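Local structure of aeromonas extracellular serine protease (Aeromonas sobria, 3WQB) at residues 79-83 and 104-108; 91-97 and 139-145; 383-389 and 454-458; 488-494 and 548-554. The protein cleaves peptide bonds that follow two basic residues, one of them lysine, as a secreted calcium-binding serine protease and probable virulence factor. The protein carries 1 engineered substitution. All coordinates share one frame; numbering follows the deposited sequence.

Contact 1 (79-83 and 104-108); sequences DGLAI and DDPTP
One direct hydrogen bond joins the backbones of 79-83 and 104-108: L81 N donates to P106 O at 3.0 Å. The N-H points well at the oxygen (164°), but the donor stands above the plane of the carbonyl. T107 CA adds a softer C-H...O contact to L81 O.

The apolar touching belongs mostly to I83 and P106. The proline ring comes against the isoleucine at about a right angle, P106 CD lying 3.9 Å from I83 CG2, and P106 CG also lies near L81 CB. I83 holds CG1 between its backbone N and carbonyl carbon (chi1 56°), which carries that branch to the D105 carboxylate, with I83 CG1 3.5 Å from D105 OD1.

That same oxygen is already gripped twice from within its own loop. T107 OG1 donates to D105 OD1 at 2.6 Å, on the syn side, and T107 N at 3.0 Å, on the anti side but well out of the carboxylate plane, closing an Asx turn. At the start of 79-83, the D79 carboxylate accepts from the backbone nitrogens of G116 and H115, the latter a predicted charge-relay residue. One backbone bond and apolar packing thus join two irregular loops, with the D105 oxygen that faces I83 satisfied by T107.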
loop_
_atom_site.group_PDB
_atom_site.type_symbol
_atom_site.label_atom_id
_atom_site.label_comp_id
_atom_site.label_asym_id
_atom_site.label_seq_id
_atom_site.Cartn_x
_atom_site.Cartn_y
_atom_site.Cartn_z
ATOM N N ASP A 79 10.648 -3.332 9.330
ATOM C CA ASP A 79 10.852 -3.946 10.644
ATOM C C ASP A 79 12.288 -3.841 11.154
ATOM O O ASP A 79 12.575 -4.236 12.282
ATOM C CB ASP A 79 10.371 -5.405 10.640
ATOM C CG ASP A 79 11.278 -6.335 9.837
ATOM O OD1 ASP A 79 12.284 -5.873 9.248
ATOM O OD2 ASP A 79 10.995 -7.555 9.820
ATOM N N GLY A 80 13.175 -3.282 10.338
ATOM C CA GLY A 80 14.600 -3.332 10.631
ATOM C C GLY A 80 15.432 -3.389 9.370
ATOM O O GLY A 80 14.901 -3.493 8.262
ATOM N N LEU A 81 16.744 -3.290 9.546
ATOM C CA LEU A 81 17.696 -3.436 8.457
ATOM C C LEU A 81 19.028 -3.815 9.069
ATOM O O LEU A 81 19.570 -3.066 9.883
ATOM C CB LEU A 81 17.829 -2.124 7.669
ATOM C CG LEU A 81 18.930 -2.020 6.601
ATOM C CD1 LEU A 81 18.950 -3.185 5.623
ATOM C CD2 LEU A 81 18.840 -0.681 5.855
ATOM N N ALA A 82 19.548 -4.976 8.679
ATOM C CA ALA A 82 20.855 -5.429 9.158
ATOM C C ALA A 82 21.940 -4.684 8.374
ATOM O O ALA A 82 22.441 -5.161 7.348
ATOM C CB ALA A 82 20.990 -6.923 9.002
ATOM N N ILE A 83 22.278 -3.496 8.864
ATOM C CA ILE A 83 23.156 -2.569 8.147
ATOM C C ILE A 83 24.589 -3.065 7.945
ATOM O O ILE A 83 25.298 -2.542 7.084
ATOM C CB ILE A 83 23.162 -1.152 8.781
ATOM C CG1 ILE A 83 23.546 -1.205 10.267
ATOM C CG2 ILE A 83 21.821 -0.457 8.548
ATOM C CD1 ILE A 83 24.017 0.126 10.821
ATOM N N ASP A 104 21.489 4.459 16.149
ATOM C CA ASP A 104 21.542 4.635 14.698
ATOM C C ASP A 104 21.619 3.296 13.962
ATOM O O ASP A 104 21.860 3.254 12.753
ATOM C CB ASP A 104 22.685 5.579 14.286
ATOM C CG ASP A 104 24.064 4.967 14.436
ATOM O OD1 ASP A 104 24.193 3.817 14.904
ATOM O OD2 ASP A 104 25.041 5.667 14.086
ATOM N N ASP A 105 21.392 2.209 14.694
ATOM C CA ASP A 105 21.531 0.874 14.126
ATOM C C ASP A 105 20.209 0.113 14.209
ATOM O O ASP A 105 19.838 -0.362 15.278
ATOM C CB ASP A 105 22.666 0.111 14.828
ATOM C CG ASP A 105 22.962 -1.236 14.181
ATOM O OD1 ASP A 105 22.136 -1.706 13.381
ATOM O OD2 ASP A 105 24.027 -1.831 14.462
ATOM N N PRO A 106 19.494 0.005 13.077
ATOM C CA PRO A 106 18.187 -0.643 13.065
ATOM C C PRO A 106 18.247 -2.160 12.875
ATOM O O PRO A 106 17.267 -2.761 12.459
ATOM C CB PRO A 106 17.497 0.029 11.871
ATOM C CG PRO A 106 18.615 0.245 10.913
ATOM C CD PRO A 106 19.815 0.609 11.772
ATOM N N THR A 107 19.381 -2.780 13.204
ATOM C CA THR A 107 19.523 -4.231 13.089
ATOM C C THR A 107 18.570 -4.918 14.068
ATOM O O THR A 107 18.563 -4.582 15.249
ATOM C CB THR A 107 20.980 -4.669 13.354
ATOM O OG1 THR A 107 21.832 -4.071 12.369
ATOM C CG2 THR A 107 21.135 -6.191 13.294
ATOM N N PRO A 108 17.749 -5.866 13.580
ATOM C CA PRO A 108 16.828 -6.555 14.484
ATOM C C PRO A 108 17.523 -7.465 15.486
ATOM O O PRO A 108 18.622 -7.976 15.220
ATOM C CB PRO A 108 15.962 -7.403 13.549
ATOM C CG PRO A 108 16.199 -6.896 12.213
ATOM C CD PRO A 108 17.525 -6.241 12.175
#

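Contact 2 (91-97 and 139-145); sequences NVRPGSK and AQLQGFN
A139 O lies against the side chain of N91, 3.3 Å from N91 CG, while N91 ND2 is hydrogen-bonded to A124 O. At Q140 a water links the backbone O to R93 NE. L141 makes the first bridge, with V92: L141 N donates to N91 O at 2.7 Å, and L141 O accepts from R93 N at 2.9 Å.

The Q142 side chain makes two kinds of contact. R93 CG sits between its own N and carbonyl carbon (chi1 71°) and the chain runs extended to NE, stacking the guanidinium on the Q142 amide, 13° between the planes, with Q142 NE2 over its centre. D170 and N171 hold the R93 end. Q142 NE2 donates in its amide plane to P94 O at 2.9 Å and also to A167 O; with N171 at OE1, these bonds fix the amide's rotation.

G143 N points almost straight at S96 OG (2.8 Å, 176°), and G143 O takes K97 N at 3.1 Å. F144 CD1 packs on K97 CB at 3.9 Å; K97 also makes a cation-pi contact with Y160. N98 and V99 hold the N145 amide. Loop 91-97 follows strand 140-144, an outermost strand of the parallel subtilisin sheet, through two separate single bridges, the register shifted by two between them.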
loop_
_atom_site.group_PDB
_atom_site.type_symbol
_atom_site.label_atom_id
_atom_site.label_comp_id
_atom_site.label_asym_id
_atom_site.label_seq_id
_atom_site.Cartn_x
_atom_site.Cartn_y
_atom_site.Cartn_z
ATOM N N ASN A 91 26.212 0.061 0.675
ATOM C CA ASN A 91 25.136 0.937 0.220
ATOM C C ASN A 91 24.358 1.619 1.336
ATOM O O ASN A 91 23.399 2.336 1.074
ATOM C CB ASN A 91 24.191 0.175 -0.719
ATOM C CG ASN A 91 24.796 -0.029 -2.102
ATOM O OD1 ASN A 91 25.772 0.646 -2.473
ATOM N ND2 ASN A 91 24.239 -0.955 -2.867
ATOM N N VAL A 92 24.773 1.422 2.579
ATOM C CA VAL A 92 24.090 2.085 3.682
ATOM C C VAL A 92 24.678 3.470 3.857
ATOM O O VAL A 92 25.893 3.620 3.956
ATOM C CB VAL A 92 24.210 1.264 4.988
ATOM C CG1 VAL A 92 23.646 2.024 6.182
ATOM C CG2 VAL A 92 23.507 -0.081 4.835
ATOM N N ARG A 93 23.822 4.481 3.886
ATOM C CA ARG A 93 24.310 5.829 4.176
ATOM C C ARG A 93 23.887 6.239 5.587
ATOM O O ARG A 93 22.991 5.624 6.165
ATOM C CB ARG A 93 23.870 6.841 3.118
ATOM C CG ARG A 93 22.407 7.160 3.148
ATOM C CD ARG A 93 22.104 8.403 2.315
ATOM N NE ARG A 93 20.694 8.762 2.404
ATOM C CZ ARG A 93 20.216 9.945 2.783
ATOM N NH1 ARG A 93 21.024 10.956 3.091
ATOM N NH2 ARG A 93 18.904 10.132 2.815
ATOM N N PRO A 94 24.541 7.266 6.156
ATOM C CA PRO A 94 24.179 7.663 7.517
ATOM C C PRO A 94 22.734 8.121 7.647
ATOM O O PRO A 94 22.150 8.642 6.687
ATOM C CB PRO A 94 25.111 8.852 7.791
ATOM C CG PRO A 94 26.271 8.615 6.905
ATOM C CD PRO A 94 25.681 8.052 5.649
ATOM N N GLY A 95 22.173 7.923 8.838
ATOM C CA GLY A 95 20.859 8.466 9.157
ATOM C C GLY A 95 19.793 7.476 9.582
ATOM O O GLY A 95 18.735 7.886 10.031
ATOM N N SER A 96 20.052 6.179 9.440
ATOM C CA SER A 96 19.118 5.179 9.964
ATOM C C SER A 96 18.845 5.416 11.441
ATOM O O SER A 96 19.703 5.945 12.160
ATOM C CB SER A 96 19.678 3.770 9.814
ATOM O OG SER A 96 19.849 3.396 8.460
ATOM N N LYS A 97 17.665 5.004 11.895
ATOM C CA LYS A 97 17.313 5.097 13.306
ATOM C C LYS A 97 16.593 3.846 13.785
ATOM O O LYS A 97 15.661 3.336 13.142
ATOM C CB LYS A 97 16.471 6.342 13.613
ATOM C CG LYS A 97 16.257 6.563 15.109
ATOM C CD LYS A 97 15.580 7.878 15.438
ATOM C CE LYS A 97 15.309 7.961 16.934
ATOM N NZ LYS A 97 14.675 9.260 17.283
ATOM N N ALA A 139 22.113 2.484 -5.502
ATOM C CA ALA A 139 21.286 3.322 -4.635
ATOM C C ALA A 139 21.782 3.229 -3.187
ATOM O O ALA A 139 22.451 2.254 -2.812
ATOM C CB ALA A 139 19.820 2.923 -4.748
ATOM N N GLN A 140 21.448 4.235 -2.382
ATOM C CA GLN A 140 21.880 4.288 -0.978
ATOM C C GLN A 140 20.693 4.124 -0.046
ATOM O O GLN A 140 19.655 4.739 -0.255
ATOM C CB GLN A 140 22.609 5.598 -0.681
ATOM C CG GLN A 140 23.924 5.758 -1.433
ATOM C CD GLN A 140 25.135 5.429 -0.587
ATOM O OE1 GLN A 140 25.577 4.283 -0.533
ATOM N NE2 GLN A 140 25.691 6.444 0.068
ATOM N N LEU A 141 20.870 3.311 0.990
ATOM C CA LEU A 141 19.774 2.940 1.893
ATOM C C LEU A 141 19.875 3.548 3.279
ATOM O O LEU A 141 20.979 3.707 3.832
ATOM C CB LEU A 141 19.748 1.425 2.088
ATOM C CG LEU A 141 19.569 0.533 0.871
ATOM C CD1 LEU A 141 20.010 -0.884 1.226
ATOM C CD2 LEU A 141 18.118 0.586 0.429
ATOM N N GLN A 142 18.711 3.877 3.834
ATOM C CA GLN A 142 18.549 4.058 5.271
ATOM C C GLN A 142 17.446 3.127 5.748
ATOM O O GLN A 142 16.521 2.815 4.995
ATOM C CB GLN A 142 18.117 5.479 5.605
ATOM C CG GLN A 142 19.148 6.552 5.411
ATOM C CD GLN A 142 18.520 7.919 5.573
ATOM O OE1 GLN A 142 17.314 8.096 5.348
ATOM N NE2 GLN A 142 19.328 8.896 5.970
ATOM N N GLY A 143 17.527 2.704 7.005
ATOM C CA GLY A 143 16.472 1.875 7.595
ATOM C C GLY A 143 15.863 2.516 8.830
ATOM O O GLY A 143 16.575 3.113 9.642
ATOM N N PHE A 144 14.546 2.385 8.968
ATOM C CA PHE A 144 13.827 2.893 10.133
ATOM C C PHE A 144 12.885 1.775 10.549
ATOM O O PHE A 144 11.976 1.423 9.798
ATOM C CB PHE A 144 13.060 4.169 9.775
ATOM C CG PHE A 144 13.938 5.260 9.259
ATOM C CD1 PHE A 144 14.638 6.074 10.135
ATOM C CD2 PHE A 144 14.083 5.467 7.892
ATOM C CE1 PHE A 144 15.486 7.082 9.668
ATOM C CE2 PHE A 144 14.915 6.467 7.420
ATOM C CZ PHE A 144 15.625 7.272 8.303
ATOM N N ASN A 145 13.130 1.202 11.730
ATOM C CA ASN A 145 12.456 -0.029 12.138
ATOM C C ASN A 145 11.095 0.188 12.804
ATOM O O ASN A 145 10.824 -0.339 13.894
ATOM C CB ASN A 145 13.384 -0.894 13.010
ATOM C CG ASN A 145 13.726 -0.252 14.345
ATOM O OD1 ASN A 145 13.628 0.961 14.509
ATOM N ND2 ASN A 145 14.153 -1.068 15.302
HETATM O O HOH W 1 19.011 6.565 1.879
#

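Contact 3 (383-389 and 454-458); sequences YTSSTGK and DVGNS. With CA (calcium ion), chain D.
N457 reaches into the turn at S385-G388 with its amide and is bound there at both ends: N457 OD1 accepts from S385 OG at 2.7 Å, while N457 ND2 donates to T387 OG1 at 3.1 Å. The serine hydroxyl sits above the plane of the amide carbonyl, but the threonine oxygen lies close to the amide plane. S385 OG also receives the backbone nitrogens of T387 and K389, the first closing an ST turn, and chi1 of 78° tucks it between its own N and carbonyl carbon, over the turn. K389 bends at chi3 (73°) and brings NZ to N457 O at 2.8 Å.

Y383 anchors the other end. Its hydroxyl donates to G456 O at 2.6 Å; that oxygen lies in the ring plane, and the hydroxyl in the plane of the carbonyl. Y383 OH is also hydrogen-bonded to R391 NH1. V455 slides past the ring in the opposite direction, with V455 CB 3.6 Å from Y383 CD2. Two waters bridge the segments, one joining S386 N to V455 O, the other S386 OG to D454 O.

D454 OD1 binds calcium at 2.3 Å, together with D488, D553, A555, N578 and N579. Here the type I beta turn linking antiparallel strands 379-384 and 390-396 meets a P-domain loop that supplies one calcium ligand.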
loop_
_atom_site.group_PDB
_atom_site.type_symbol
_atom_site.label_atom_id
_atom_site.label_comp_id
_atom_site.label_asym_id
_atom_site.label_seq_id
_atom_site.Cartn_x
_atom_site.Cartn_y
_atom_site.Cartn_z
ATOM N N TYR A 383 -27.338 -12.038 -8.779
ATOM C CA TYR A 383 -28.387 -11.981 -7.768
ATOM C C TYR A 383 -29.741 -11.762 -8.411
ATOM O O TYR A 383 -29.829 -11.431 -9.586
ATOM C CB TYR A 383 -28.105 -10.887 -6.731
ATOM C CG TYR A 383 -28.192 -9.453 -7.221
ATOM C CD1 TYR A 383 -27.092 -8.836 -7.807
ATOM C CD2 TYR A 383 -29.361 -8.707 -7.062
ATOM C CE1 TYR A 383 -27.148 -7.517 -8.237
ATOM C CE2 TYR A 383 -29.432 -7.375 -7.487
ATOM C CZ TYR A 383 -28.318 -6.783 -8.068
ATOM O OH TYR A 383 -28.367 -5.462 -8.476
ATOM N N THR A 384 -30.791 -11.948 -7.618
ATOM C CA THR A 384 -32.150 -11.712 -8.065
ATOM C C THR A 384 -32.701 -10.530 -7.279
ATOM O O THR A 384 -32.655 -10.523 -6.044
ATOM C CB THR A 384 -33.015 -12.978 -7.848
ATOM O OG1 THR A 384 -32.413 -14.083 -8.532
ATOM C CG2 THR A 384 -34.447 -12.788 -8.362
ATOM N N SER A 385 -33.214 -9.536 -8.001
ATOM C CA SER A 385 -33.786 -8.337 -7.391
ATOM C C SER A 385 -35.138 -8.614 -6.728
ATOM O O SER A 385 -35.670 -9.718 -6.854
ATOM C CB SER A 385 -33.943 -7.235 -8.439
ATOM O OG SER A 385 -35.088 -7.480 -9.246
ATOM N N SER A 386 -35.701 -7.616 -6.043
ATOM C CA SER A 386 -37.006 -7.777 -5.381
ATOM C C SER A 386 -38.168 -7.896 -6.368
ATOM O O SER A 386 -39.257 -8.347 -5.995
ATOM C CB SER A 386 -37.272 -6.648 -4.380
ATOM O OG SER A 386 -36.373 -6.721 -3.288
ATOM N N THR A 387 -37.933 -7.514 -7.625
ATOM C CA THR A 387 -38.942 -7.678 -8.673
ATOM C C THR A 387 -38.729 -8.971 -9.458
ATOM O O THR A 387 -39.429 -9.235 -10.436
ATOM C CB THR A 387 -38.977 -6.478 -9.650
ATOM O OG1 THR A 387 -37.693 -6.313 -10.265
ATOM C CG2 THR A 387 -39.372 -5.200 -8.923
ATOM N N GLY A 388 -37.760 -9.773 -9.025
ATOM C CA GLY A 388 -37.448 -11.030 -9.698
ATOM C C GLY A 388 -36.633 -10.870 -10.974
ATOM O O GLY A 388 -36.585 -11.784 -11.797
ATOM N N LYS A 389 -35.999 -9.710 -11.151
ATOM C CA LYS A 389 -35.058 -9.522 -12.258
ATOM C C LYS A 389 -33.719 -10.161 -11.874
ATOM O O LYS A 389 -33.132 -9.811 -10.849
ATOM C CB LYS A 389 -34.883 -8.033 -12.588
ATOM C CG LYS A 389 -33.947 -7.747 -13.773
ATOM C CD LYS A 389 -33.921 -6.274 -14.162
ATOM C CE LYS A 389 -33.168 -5.419 -13.153
ATOM N NZ LYS A 389 -33.182 -3.971 -13.520
ATOM N N ASP A 454 -32.225 -3.234 -0.907
ATOM C CA ASP A 454 -31.625 -4.561 -0.931
ATOM C C ASP A 454 -31.730 -5.097 -2.361
ATOM O O ASP A 454 -32.717 -4.827 -3.051
ATOM C CB ASP A 454 -32.387 -5.474 0.029
ATOM C CG ASP A 454 -31.667 -6.769 0.315
ATOM O OD1 ASP A 454 -30.429 -6.847 0.145
ATOM O OD2 ASP A 454 -32.351 -7.727 0.743
ATOM N N VAL A 455 -30.706 -5.822 -2.815
ATOM C CA VAL A 455 -30.686 -6.428 -4.164
ATOM C C VAL A 455 -31.312 -5.506 -5.219
ATOM O O VAL A 455 -32.312 -5.837 -5.862
ATOM C CB VAL A 455 -31.294 -7.882 -4.193
ATOM C CG1 VAL A 455 -30.331 -8.863 -3.560
ATOM C CG2 VAL A 455 -32.693 -7.976 -3.520
ATOM N N GLY A 456 -30.701 -4.336 -5.399
ATOM C CA GLY A 456 -31.318 -3.277 -6.191
ATOM C C GLY A 456 -31.494 -3.594 -7.659
ATOM O O GLY A 456 -30.684 -4.305 -8.253
ATOM N N ASN A 457 -32.562 -3.067 -8.248
ATOM C CA ASN A 457 -32.777 -3.191 -9.685
ATOM C C ASN A 457 -31.790 -2.393 -10.511
ATOM O O ASN A 457 -31.516 -2.736 -11.661
ATOM C CB ASN A 457 -34.199 -2.773 -10.046
ATOM C CG ASN A 457 -35.174 -3.914 -9.933
ATOM O OD1 ASN A 457 -34.900 -5.018 -10.392
ATOM N ND2 ASN A 457 -36.322 -3.652 -9.331
ATOM N N SER A 458 -31.276 -1.320 -9.918
ATOM C CA SER A 458 -30.310 -0.445 -10.557
ATOM C C SER A 458 -29.552 0.270 -9.447
ATOM O O SER A 458 -29.995 0.268 -8.302
ATOM C CB SER A 458 -31.005 0.578 -11.462
ATOM O OG SER A 458 -31.829 1.452 -10.718
HETATM CA CA CA D . -28.296 -6.940 0.933
HETATM O O HOH W 2 -34.866 -4.957 -5.585
HETATM O O HOH W 3 -35.334 -4.532 -2.273
#

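Contact 4 (488-494 and 548-554); sequences DLLIELV and RLEVTDV. With CA (calcium ion), chain D.
D488 and D553 lie side by side and point the same way, their carboxylate planes 48° apart, both aimed at one calcium. D488 OD2 binds it with a single oxygen at 2.3 Å. D553 instead offers both, OD1 and OD2, each 2.5 Å from the metal, and has H483 as a further polar partner. The other D488 oxygen, OD1, pairs with R559.

On the sheet face carrying L489, I491, L493, L549 and V551, the side chains pack against one another. I491 runs alongside V551 but leans obliquely onto L549, where I491 CG2 and L549 CD1 are 3.8 Å apart.

The opposite face is more polar. R548 and V494 run the same way, and V494 lies over one face of the guanidinium, offset toward the rim, its CG2 3.6 Å from R548 NH2. The arginine bends at chi3 (73°) and grips E550 OE2 side-on with NE and NH2, the NE bond being 2.9 Å. E492 OE2 and E550 OE1 come within 4.4 Å of each other, and a water donates to both, while R500 forms salt bridges to the two glutamates.

Regular antiparallel backbone bonds hold the strands in register. Buried acidic groups are thus paid for by calcium at one end and by arginines along one face, which probably keeps them ionised.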
loop_
_atom_site.group_PDB
_atom_site.type_symbol
_atom_site.label_atom_id
_atom_site.label_comp_id
_atom_site.label_asym_id
_atom_site.label_seq_id
_atom_site.Cartn_x
_atom_site.Cartn_y
_atom_site.Cartn_z
ATOM N N ASP A 488 -22.128 -5.973 1.003
ATOM C CA ASP A 488 -23.101 -6.075 -0.084
ATOM C C ASP A 488 -22.918 -4.999 -1.146
ATOM O O ASP A 488 -23.476 -5.110 -2.233
ATOM C CB ASP A 488 -24.533 -5.993 0.456
ATOM C CG ASP A 488 -24.973 -7.261 1.165
ATOM O OD1 ASP A 488 -24.194 -8.235 1.195
ATOM O OD2 ASP A 488 -26.109 -7.266 1.694
ATOM N N LEU A 489 -22.157 -3.955 -0.831
ATOM C CA LEU A 489 -22.118 -2.773 -1.685
ATOM C C LEU A 489 -21.038 -2.786 -2.755
ATOM O O LEU A 489 -19.859 -3.069 -2.492
ATOM C CB LEU A 489 -22.031 -1.496 -0.841
ATOM C CG LEU A 489 -23.162 -1.286 0.168
ATOM C CD1 LEU A 489 -22.888 -0.028 0.939
ATOM C CD2 LEU A 489 -24.540 -1.230 -0.497
ATOM N N LEU A 490 -21.485 -2.500 -3.973
ATOM C CA LEU A 490 -20.638 -2.243 -5.124
ATOM C C LEU A 490 -20.649 -0.735 -5.361
ATOM O O LEU A 490 -21.718 -0.138 -5.564
ATOM C CB LEU A 490 -21.202 -2.988 -6.345
ATOM C CG LEU A 490 -20.679 -2.604 -7.728
ATOM C CD1 LEU A 490 -19.257 -3.088 -7.898
ATOM C CD2 LEU A 490 -21.562 -3.191 -8.812
ATOM N N ILE A 491 -19.472 -0.115 -5.317
ATOM C CA ILE A 491 -19.345 1.334 -5.511
ATOM C C ILE A 491 -18.518 1.600 -6.761
ATOM O O ILE A 491 -17.380 1.134 -6.876
ATOM C CB ILE A 491 -18.716 2.005 -4.268
ATOM C CG1 ILE A 491 -19.522 1.658 -3.010
ATOM C CG2 ILE A 491 -18.571 3.525 -4.463
ATOM C CD1 ILE A 491 -18.974 2.273 -1.714
ATOM N N GLU A 492 -19.101 2.348 -7.693
ATOM C CA GLU A 492 -18.508 2.593 -9.005
ATOM C C GLU A 492 -18.592 4.073 -9.360
ATOM O O GLU A 492 -19.514 4.767 -8.946
ATOM C CB GLU A 492 -19.250 1.746 -10.041
ATOM C CG GLU A 492 -18.555 1.525 -11.380
ATOM C CD GLU A 492 -19.125 0.336 -12.171
ATOM O OE1 GLU A 492 -18.665 0.124 -13.317
ATOM O OE2 GLU A 492 -20.012 -0.400 -11.663
ATOM N N LEU A 493 -17.621 4.542 -10.132
ATOM C CA LEU A 493 -17.559 5.933 -10.567
ATOM C C LEU A 493 -17.504 6.001 -12.088
ATOM O O LEU A 493 -16.797 5.207 -12.724
ATOM C CB LEU A 493 -16.339 6.622 -9.967
ATOM C CG LEU A 493 -16.183 8.132 -10.186
ATOM C CD1 LEU A 493 -17.296 8.907 -9.493
ATOM C CD2 LEU A 493 -14.818 8.617 -9.713
ATOM N N VAL A 494 -18.255 6.943 -12.667
ATOM C CA VAL A 494 -18.335 7.112 -14.118
ATOM C C VAL A 494 -17.870 8.524 -14.496
ATOM O O VAL A 494 -18.326 9.514 -13.915
ATOM C CB VAL A 494 -19.783 6.875 -14.641
ATOM C CG1 VAL A 494 -19.817 6.837 -16.167
ATOM C CG2 VAL A 494 -20.402 5.582 -14.074
ATOM N N ARG A 548 -20.412 10.532 -12.119
ATOM C CA ARG A 548 -21.503 9.868 -11.419
ATOM C C ARG A 548 -21.019 8.762 -10.490
ATOM O O ARG A 548 -20.260 7.884 -10.902
ATOM C CB ARG A 548 -22.515 9.309 -12.428
ATOM C CG ARG A 548 -23.705 8.589 -11.807
ATOM C CD ARG A 548 -24.723 8.174 -12.849
ATOM N NE ARG A 548 -24.285 7.053 -13.682
ATOM C CZ ARG A 548 -23.934 7.153 -14.965
ATOM N NH1 ARG A 548 -23.938 8.339 -15.567
ATOM N NH2 ARG A 548 -23.560 6.072 -15.643
ATOM N N LEU A 549 -21.448 8.824 -9.236
ATOM C CA LEU A 549 -21.217 7.738 -8.292
ATOM C C LEU A 549 -22.403 6.791 -8.312
ATOM O O LEU A 549 -23.556 7.228 -8.317
ATOM C CB LEU A 549 -21.036 8.290 -6.880
ATOM C CG LEU A 549 -20.588 7.272 -5.830
ATOM C CD1 LEU A 549 -19.103 6.949 -5.993
ATOM C CD2 LEU A 549 -20.876 7.797 -4.441
ATOM N N GLU A 550 -22.114 5.494 -8.319
ATOM C CA GLU A 550 -23.151 4.475 -8.334
ATOM C C GLU A 550 -22.912 3.529 -7.175
ATOM O O GLU A 550 -21.792 3.067 -6.987
ATOM C CB GLU A 550 -23.118 3.698 -9.656
ATOM C CG GLU A 550 -23.571 4.502 -10.853
ATOM C CD GLU A 550 -23.670 3.693 -12.131
ATOM O OE1 GLU A 550 -23.275 2.502 -12.158
ATOM O OE2 GLU A 550 -24.170 4.253 -13.124
ATOM N N VAL A 551 -23.953 3.244 -6.389
ATOM C CA VAL A 551 -23.857 2.315 -5.264
ATOM C C VAL A 551 -25.014 1.324 -5.373
ATOM O O VAL A 551 -26.160 1.747 -5.500
ATOM C CB VAL A 551 -23.936 3.049 -3.901
ATOM C CG1 VAL A 551 -23.885 2.063 -2.739
ATOM C CG2 VAL A 551 -22.817 4.086 -3.780
ATOM N N THR A 552 -24.713 0.026 -5.338
ATOM C CA THR A 552 -25.739 -1.017 -5.430
ATOM C C THR A 552 -25.517 -2.064 -4.352
ATOM O O THR A 552 -24.386 -2.471 -4.103
ATOM C CB THR A 552 -25.692 -1.742 -6.796
ATOM O OG1 THR A 552 -25.616 -0.787 -7.860
ATOM C CG2 THR A 552 -26.945 -2.575 -6.995
ATOM N N ASP A 553 -26.604 -2.493 -3.715
ATOM C CA ASP A 553 -26.590 -3.664 -2.846
ATOM C C ASP A 553 -26.836 -4.881 -3.741
ATOM O O ASP A 553 -27.885 -4.991 -4.372
ATOM C CB ASP A 553 -27.669 -3.495 -1.757
ATOM C CG ASP A 553 -27.829 -4.723 -0.852
ATOM O OD1 ASP A 553 -27.575 -5.877 -1.270
ATOM O OD2 ASP A 553 -28.244 -4.534 0.306
ATOM N N VAL A 554 -25.846 -5.766 -3.821
ATOM C CA VAL A 554 -25.858 -6.845 -4.808
ATOM C C VAL A 554 -25.974 -8.243 -4.196
ATOM O O VAL A 554 -25.564 -9.225 -4.819
ATOM C CB VAL A 554 -24.609 -6.788 -5.754
ATOM C CG1 VAL A 554 -24.572 -5.473 -6.538
ATOM C CG2 VAL A 554 -23.307 -7.017 -4.977
HETATM CA CA CA D . -28.296 -6.940 0.933
HETATM O O HOH W 4 -23.139 0.332 -8.097
HETATM O O HOH W 5 -22.470 0.361 -10.705
#

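How the contacts relate
Two pairs emerge, far apart on opposite sides of the chain's centre. Contacts 1 and 2 have centres 9 Å apart and cross along the chain: segments 79-83, 91-97 and 104-108 all come from the long loop between strand 73-77 and helix 115-124. Segment 139-145 carries the edge strand of the parallel sheet, next to strand 73-77. P106 packs on S96 where they meet. Contacts 3 and 4 follow later in sequence, their centres 14 Å apart, and share one calcium through D454, D488 and D553. About 44 Å separates the centres of contacts 2 and 4. The first pair forms part of the protease domain near its predicted catalytic residues, while the second belongs to the P-domain and its junction with 383-389.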